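Long-range contacts in alanyl-tRNA synthetase (Aquifex aeolicus, PDB 3G98), which attaches alanine to tRNA(Ala), its C-Ala domain, the fragment described here, bringing the editing and aminoacylation functions together on one tRNA: residues T35-F41 with I54-I60; R45-I50 with K93-F98. All coordinates share one frame; numbering follows the deposited sequence.

Contact 1: T35-F41 with I54-I60; sequences TKKDVVF and IGVSKEI
Beside its own backbone N and anti to its carbonyl carbon (chi1 -66°), the hydroxyl of Ser-57 turns to the backbone of Asp-38, while CG of Phe-41, anti to the backbone N (chi1 175°), carries the ring to the methyl end of Ile-54. Asp-38 N gives a hydrogen bond to Ser-57 OG at 2.8 Å, and Ser-57 N returns one to Asp-38 O. Further along, Val-40 and Gly-55 form an antiparallel hydrogen-bonded pair, with Val-40 N to Gly-55 O at 2.7 Å. On the sheet face shared by Val-39, Phe-41, Ile-54 and Val-56, Ile-54 CD1 meets Phe-41 CD1 at 3.3 Å, approaching the ring obliquely; helices 66-76 and 98-110 cover this part of the face. Val-39 and Val-56 lie side by side, Val-39 CG1 4.1 Å from Val-56 CG1. Ile-60 CD1 crosses to Val-39 CG2 at 3.9 Å. At the exposed end the Glu-59 carboxylate rests against the methylenes of Lys-36, Glu-59 CD 3.6 Å from Lys-36 CG, without a charge pair between them. At the hairpin's open end Ser-57 OG also bonds to Arg-32 O, which can only accept, so the buried hydroxyl both donates and accepts and its rotation is probably fixed.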
loop_
_atom_site.group_PDB
_atom_site.type_symbol
_atom_site.label_atom_id
_atom_site.label_comp_id
_atom_site.label_asym_id
_atom_site.label_seq_id
_atom_site.Cartn_x
_atom_site.Cartn_y
_atom_site.Cartn_z
ATOM N N THR A 35 12.688 7.563 4.758
ATOM C CA THR A 35 12.678 9.017 4.807
ATOM C C THR A 35 11.520 9.524 5.659
ATOM O O THR A 35 11.005 8.812 6.522
ATOM C CB THR A 35 12.573 9.640 3.391
ATOM O OG1 THR A 35 11.284 9.359 2.831
ATOM C CG2 THR A 35 13.663 9.097 2.474
ATOM N N LYS A 36 11.117 10.764 5.404
ATOM C CA LYS A 36 9.997 11.365 6.112
ATOM C C LYS A 36 8.835 11.633 5.162
ATOM O O LYS A 36 7.841 12.248 5.550
ATOM C CB LYS A 36 10.437 12.660 6.794
ATOM C CG LYS A 36 11.437 12.453 7.928
ATOM C CD LYS A 36 11.769 13.762 8.623
ATOM C CE LYS A 36 12.412 14.750 7.661
ATOM N NZ LYS A 36 12.708 16.053 8.317
ATOM N N LYS A 37 8.966 11.160 3.923
ATOM C CA LYS A 37 7.935 11.364 2.911
ATOM C C LYS A 37 7.611 10.098 2.113
ATOM O O LYS A 37 7.144 10.185 0.983
ATOM C CB LYS A 37 8.349 12.483 1.950
ATOM C CG LYS A 37 9.678 12.237 1.248
ATOM C CD LYS A 37 10.029 13.378 0.305
ATOM C CE LYS A 37 9.294 13.248 -1.020
ATOM N NZ LYS A 37 9.564 14.411 -1.915
ATOM N N ASP A 38 7.848 8.929 2.705
ATOM C CA ASP A 38 7.621 7.655 2.017
ATOM C C ASP A 38 6.181 7.159 2.126
ATOM O O ASP A 38 5.569 7.235 3.187
ATOM C CB ASP A 38 8.544 6.573 2.580
ATOM C CG ASP A 38 10.012 6.880 2.359
ATOM O OD1 ASP A 38 10.369 7.399 1.279
ATOM O OD2 ASP A 38 10.812 6.595 3.273
ATOM N N VAL A 39 5.659 6.654 1.013
ATOM C CA VAL A 39 4.397 5.934 0.983
ATOM C C VAL A 39 4.715 4.578 0.360
ATOM O O VAL A 39 5.290 4.504 -0.723
ATOM C CB VAL A 39 3.317 6.661 0.125
ATOM C CG1 VAL A 39 2.000 5.878 0.146
ATOM C CG2 VAL A 39 3.090 8.098 0.612
ATOM N N VAL A 40 4.360 3.503 1.048
ATOM C CA VAL A 40 4.688 2.160 0.573
ATOM C C VAL A 40 3.399 1.405 0.317
ATOM O O VAL A 40 2.549 1.297 1.207
ATOM C CB VAL A 40 5.518 1.396 1.621
ATOM C CG1 VAL A 40 5.865 -0.006 1.128
ATOM C CG2 VAL A 40 6.763 2.192 2.001
ATOM N N PHE A 41 3.235 0.901 -0.902
ATOM C CA PHE A 41 2.066 0.090 -1.228
ATOM C C PHE A 41 2.549 -1.212 -1.822
ATOM O O PHE A 41 2.927 -1.275 -2.990
ATOM C CB PHE A 41 1.141 0.853 -2.188
ATOM C CG PHE A 41 -0.046 0.060 -2.688
ATOM C CD1 PHE A 41 -0.765 -0.784 -1.841
ATOM C CD2 PHE A 41 -0.461 0.189 -4.008
ATOM C CE1 PHE A 41 -1.872 -1.497 -2.315
ATOM C CE2 PHE A 41 -1.566 -0.506 -4.478
ATOM C CZ PHE A 41 -2.265 -1.358 -3.628
ATOM N N ILE A 54 -0.398 -0.787 3.221
ATOM C CA ILE A 54 0.007 0.598 3.005
ATOM C C ILE A 54 0.722 1.049 4.264
ATOM O O ILE A 54 0.169 0.961 5.364
ATOM C CB ILE A 54 -1.204 1.526 2.761
ATOM C CG1 ILE A 54 -1.976 1.112 1.507
ATOM C CG2 ILE A 54 -0.739 2.988 2.637
ATOM C CD1 ILE A 54 -1.438 1.701 0.242
ATOM N N GLY A 55 1.966 1.486 4.106
ATOM C CA GLY A 55 2.718 2.072 5.214
ATOM C C GLY A 55 3.194 3.444 4.797
ATOM O O GLY A 55 3.614 3.632 3.656
ATOM N N VAL A 56 3.113 4.415 5.702
ATOM C CA VAL A 56 3.583 5.760 5.386
ATOM C C VAL A 56 4.572 6.235 6.449
ATOM O O VAL A 56 4.547 5.759 7.586
ATOM C CB VAL A 56 2.415 6.793 5.213
ATOM C CG1 VAL A 56 1.402 6.313 4.171
ATOM C CG2 VAL A 56 1.725 7.070 6.523
ATOM N N SER A 57 5.462 7.143 6.072
ATOM C CA SER A 57 6.347 7.762 7.049
ATOM C C SER A 57 5.485 8.411 8.119
ATOM O O SER A 57 4.503 9.086 7.803
ATOM C CB SER A 57 7.212 8.822 6.381
ATOM O OG SER A 57 8.097 8.245 5.451
ATOM N N LYS A 58 5.843 8.234 9.384
ATOM C CA LYS A 58 4.976 8.733 10.451
ATOM C C LYS A 58 4.701 10.233 10.326
ATOM O O LYS A 58 3.613 10.705 10.682
ATOM C CB LYS A 58 5.519 8.375 11.838
ATOM C CG LYS A 58 4.615 8.854 12.965
ATOM C CD LYS A 58 4.358 7.767 13.999
ATOM C CE LYS A 58 3.211 8.182 14.925
ATOM N NZ LYS A 58 2.624 7.006 15.633
ATOM N N GLU A 59 5.672 10.970 9.790
ATOM C CA GLU A 59 5.556 12.424 9.654
ATOM C C GLU A 59 4.420 12.866 8.726
ATOM O O GLU A 59 3.929 13.980 8.844
ATOM C CB GLU A 59 6.876 13.034 9.178
ATOM C CG GLU A 59 8.004 12.958 10.201
ATOM C CD GLU A 59 8.749 11.630 10.173
ATOM O OE1 GLU A 59 8.373 10.738 9.378
ATOM O OE2 GLU A 59 9.721 11.485 10.946
ATOM N N ILE A 60 4.001 11.995 7.809
ATOM C CA ILE A 60 2.981 12.366 6.822
ATOM C C ILE A 60 1.645 11.637 7.017
ATOM O O ILE A 60 0.800 11.619 6.122
ATOM C CB ILE A 60 3.485 12.158 5.374
ATOM C CG1 ILE A 60 3.748 10.674 5.100
ATOM C CG2 ILE A 60 4.735 12.984 5.126
ATOM C CD1 ILE A 60 3.997 10.357 3.635
#

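Contact 2: R45-I50 with K93-F98; sequences RKGDKI and KAPDKF
The turn of the beta hairpin formed by strands 38-46 and 49-56, a type II' turn from Lys-46 to Lys-49, packs here against the loop that leads from strand 87-92 into helix 98-110. Pro-95 is the centre of the contact. Its CB lies over one face of the Arg-45 guanidinium, 3.6 Å from CZ and displaced toward the rim, and also touches Arg-45 CG. The arginine chain, extended from CG to NE, crosses the proline ring at about a right angle and carries its head on to Asp-96. There Arg-45 NH1 gives a salt-bridging hydrogen bond of 2.6 Å to Asp-96 OD1, near the guanidinium plane, and on the syn side of the carboxylate but tilted out of its plane; the two planes are turned 52° apart. Arg-45 NE bonds back to Gly-47 O at 2.8 Å, and a long salt bridge joins Arg-45 NH2 to Asp-48 OD1 at 3.8 Å. The proline's CD reaches Asp-48 O at 3.4 Å, while Ile-50 CG2 packs on Pro-95 CA at 3.8 Å. A leucine in place of Arg-45 would probably leave Asp-96 without this cationic partner and Gly-47 O without its side-chain donor. With NE and NH1 both engaged, the guanidinium is probably held against rotation, joining the turn to the loop by charge at the surface and by apolar packing beneath.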
loop_
_atom_site.group_PDB
_atom_site.type_symbol
_atom_site.label_atom_id
_atom_site.label_comp_id
_atom_site.label_asym_id
_atom_site.label_seq_id
_atom_site.Cartn_x
_atom_site.Cartn_y
_atom_site.Cartn_z
ATOM N N ARG A 45 0.646 -11.809 -3.957
ATOM C CA ARG A 45 -0.310 -12.661 -4.641
ATOM C C ARG A 45 -0.095 -14.099 -4.187
ATOM O O ARG A 45 1.018 -14.627 -4.281
ATOM C CB ARG A 45 -0.127 -12.579 -6.155
ATOM C CG ARG A 45 -1.234 -13.286 -6.907
ATOM C CD ARG A 45 -0.961 -13.428 -8.393
ATOM N NE ARG A 45 -2.065 -14.153 -9.024
ATOM C CZ ARG A 45 -2.757 -13.720 -10.073
ATOM N NH1 ARG A 45 -2.441 -12.573 -10.659
ATOM N NH2 ARG A 45 -3.753 -14.452 -10.550
ATOM N N LYS A 46 -1.157 -14.721 -3.689
ATOM C CA LYS A 46 -1.144 -16.158 -3.426
ATOM C C LYS A 46 -2.269 -16.798 -4.225
ATOM O O LYS A 46 -3.417 -16.851 -3.771
ATOM C CB LYS A 46 -1.305 -16.443 -1.932
ATOM C CG LYS A 46 -0.069 -16.078 -1.109
ATOM C CD LYS A 46 -0.364 -16.003 0.385
ATOM C CE LYS A 46 -0.179 -17.344 1.081
ATOM N NZ LYS A 46 -0.180 -17.184 2.568
ATOM N N GLY A 47 -1.938 -17.259 -5.428
ATOM C CA GLY A 47 -2.939 -17.816 -6.327
ATOM C C GLY A 47 -3.950 -16.753 -6.706
ATOM O O GLY A 47 -3.597 -15.732 -7.294
ATOM N N ASP A 48 -5.212 -16.985 -6.369
ATOM C CA ASP A 48 -6.272 -16.054 -6.749
ATOM C C ASP A 48 -6.631 -15.073 -5.634
ATOM O O ASP A 48 -7.642 -14.366 -5.710
ATOM C CB ASP A 48 -7.510 -16.815 -7.231
ATOM C CG ASP A 48 -7.352 -17.345 -8.646
ATOM O OD1 ASP A 48 -6.613 -16.719 -9.443
ATOM O OD2 ASP A 48 -7.972 -18.384 -8.961
ATOM N N LYS A 49 -5.793 -15.025 -4.602
ATOM C CA LYS A 49 -5.986 -14.071 -3.517
ATOM C C LYS A 49 -4.850 -13.056 -3.497
ATOM O O LYS A 49 -3.751 -13.324 -3.997
ATOM C CB LYS A 49 -6.068 -14.794 -2.171
ATOM C CG LYS A 49 -7.212 -15.797 -2.083
ATOM C CD LYS A 49 -8.541 -15.150 -2.462
ATOM C CE LYS A 49 -9.668 -16.176 -2.509
ATOM N NZ LYS A 49 -9.831 -16.864 -1.204
ATOM N N ILE A 50 -5.113 -11.891 -2.914
ATOM C CA ILE A 50 -4.067 -10.897 -2.756
ATOM C C ILE A 50 -4.155 -10.208 -1.381
ATOM O O ILE A 50 -5.228 -9.803 -0.928
ATOM C CB ILE A 50 -4.084 -9.868 -3.925
ATOM C CG1 ILE A 50 -2.969 -8.835 -3.777
ATOM C CG2 ILE A 50 -5.454 -9.167 -4.026
ATOM C CD1 ILE A 50 -2.698 -8.078 -5.075
ATOM N N LYS A 93 -9.746 -10.234 -3.411
ATOM C CA LYS A 93 -9.999 -11.361 -4.307
ATOM C C LYS A 93 -9.553 -11.104 -5.746
ATOM O O LYS A 93 -9.759 -11.947 -6.617
ATOM C CB LYS A 93 -11.497 -11.688 -4.326
ATOM C CG LYS A 93 -12.241 -11.391 -3.032
ATOM C CD LYS A 93 -13.701 -11.057 -3.326
ATOM C CE LYS A 93 -14.328 -10.210 -2.222
ATOM N NZ LYS A 93 -15.548 -9.493 -2.709
ATOM N N ALA A 94 -8.952 -9.947 -6.008
ATOM C CA ALA A 94 -8.617 -9.589 -7.388
ATOM C C ALA A 94 -7.141 -9.239 -7.589
ATOM O O ALA A 94 -6.797 -8.066 -7.768
ATOM C CB ALA A 94 -9.503 -8.435 -7.867
ATOM N N PRO A 95 -6.262 -10.255 -7.599
ATOM C CA PRO A 95 -4.823 -9.984 -7.704
ATOM C C PRO A 95 -4.461 -9.266 -8.996
ATOM O O PRO A 95 -3.559 -8.419 -9.009
ATOM C CB PRO A 95 -4.193 -11.380 -7.699
ATOM C CG PRO A 95 -5.232 -12.283 -7.145
ATOM C CD PRO A 95 -6.551 -11.697 -7.534
ATOM N N ASP A 96 -5.177 -9.586 -10.069
ATOM C CA ASP A 96 -4.878 -9.007 -11.381
ATOM C C ASP A 96 -5.153 -7.512 -11.444
ATOM O O ASP A 96 -4.821 -6.853 -12.432
ATOM C CB ASP A 96 -5.672 -9.718 -12.473
ATOM C CG ASP A 96 -5.161 -11.108 -12.740
ATOM O OD1 ASP A 96 -4.008 -11.408 -12.362
ATOM O OD2 ASP A 96 -5.917 -11.904 -13.331
ATOM N N LYS A 97 -5.762 -6.978 -10.393
ATOM C CA LYS A 97 -6.133 -5.571 -10.380
ATOM C C LYS A 97 -5.130 -4.673 -9.643
ATOM O O LYS A 97 -5.407 -3.506 -9.389
ATOM C CB LYS A 97 -7.546 -5.398 -9.825
ATOM C CG LYS A 97 -8.627 -5.903 -10.785
ATOM C CD LYS A 97 -10.034 -5.574 -10.294
ATOM C CE LYS A 97 -10.355 -4.080 -10.404
ATOM N NZ LYS A 97 -11.564 -3.703 -9.590
ATOM N N PHE A 98 -3.951 -5.203 -9.339
ATOM C CA PHE A 98 -2.929 -4.398 -8.663
ATOM C C PHE A 98 -2.496 -3.145 -9.443
ATOM O O PHE A 98 -2.406 -2.061 -8.866
ATOM C CB PHE A 98 -1.709 -5.244 -8.290
ATOM C CG PHE A 98 -0.632 -4.474 -7.567
ATOM C CD1 PHE A 98 0.507 -4.044 -8.242
ATOM C CD2 PHE A 98 -0.757 -4.188 -6.217
ATOM C CE1 PHE A 98 1.505 -3.342 -7.578
ATOM C CE2 PHE A 98 0.239 -3.478 -5.542
ATOM C CZ PHE A 98 1.372 -3.060 -6.229
#

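From the N terminus, the chain passes strands 2-6 and 9-17 and helix 21-31 before entering 35-41, the first half of contact 1. It then runs up strand 38-46, round the turn in 45-50, and back down strand 49-56 to 54-60, where contact 1 closes the hairpin at its open end. Contact 2 starts at that turn and closes a longer loop, through helix 66-76 and strands 82-83 and 87-92, at 93-98. The segments alternate along the chain, so the two closures cross. Their centres lie 24 Å apart, on opposite sides of the chain's centre, yet Phe-41 CE2 meets Phe-98 CE2 at 3.6 Å, joining the hairpin to the start of helix 98-110.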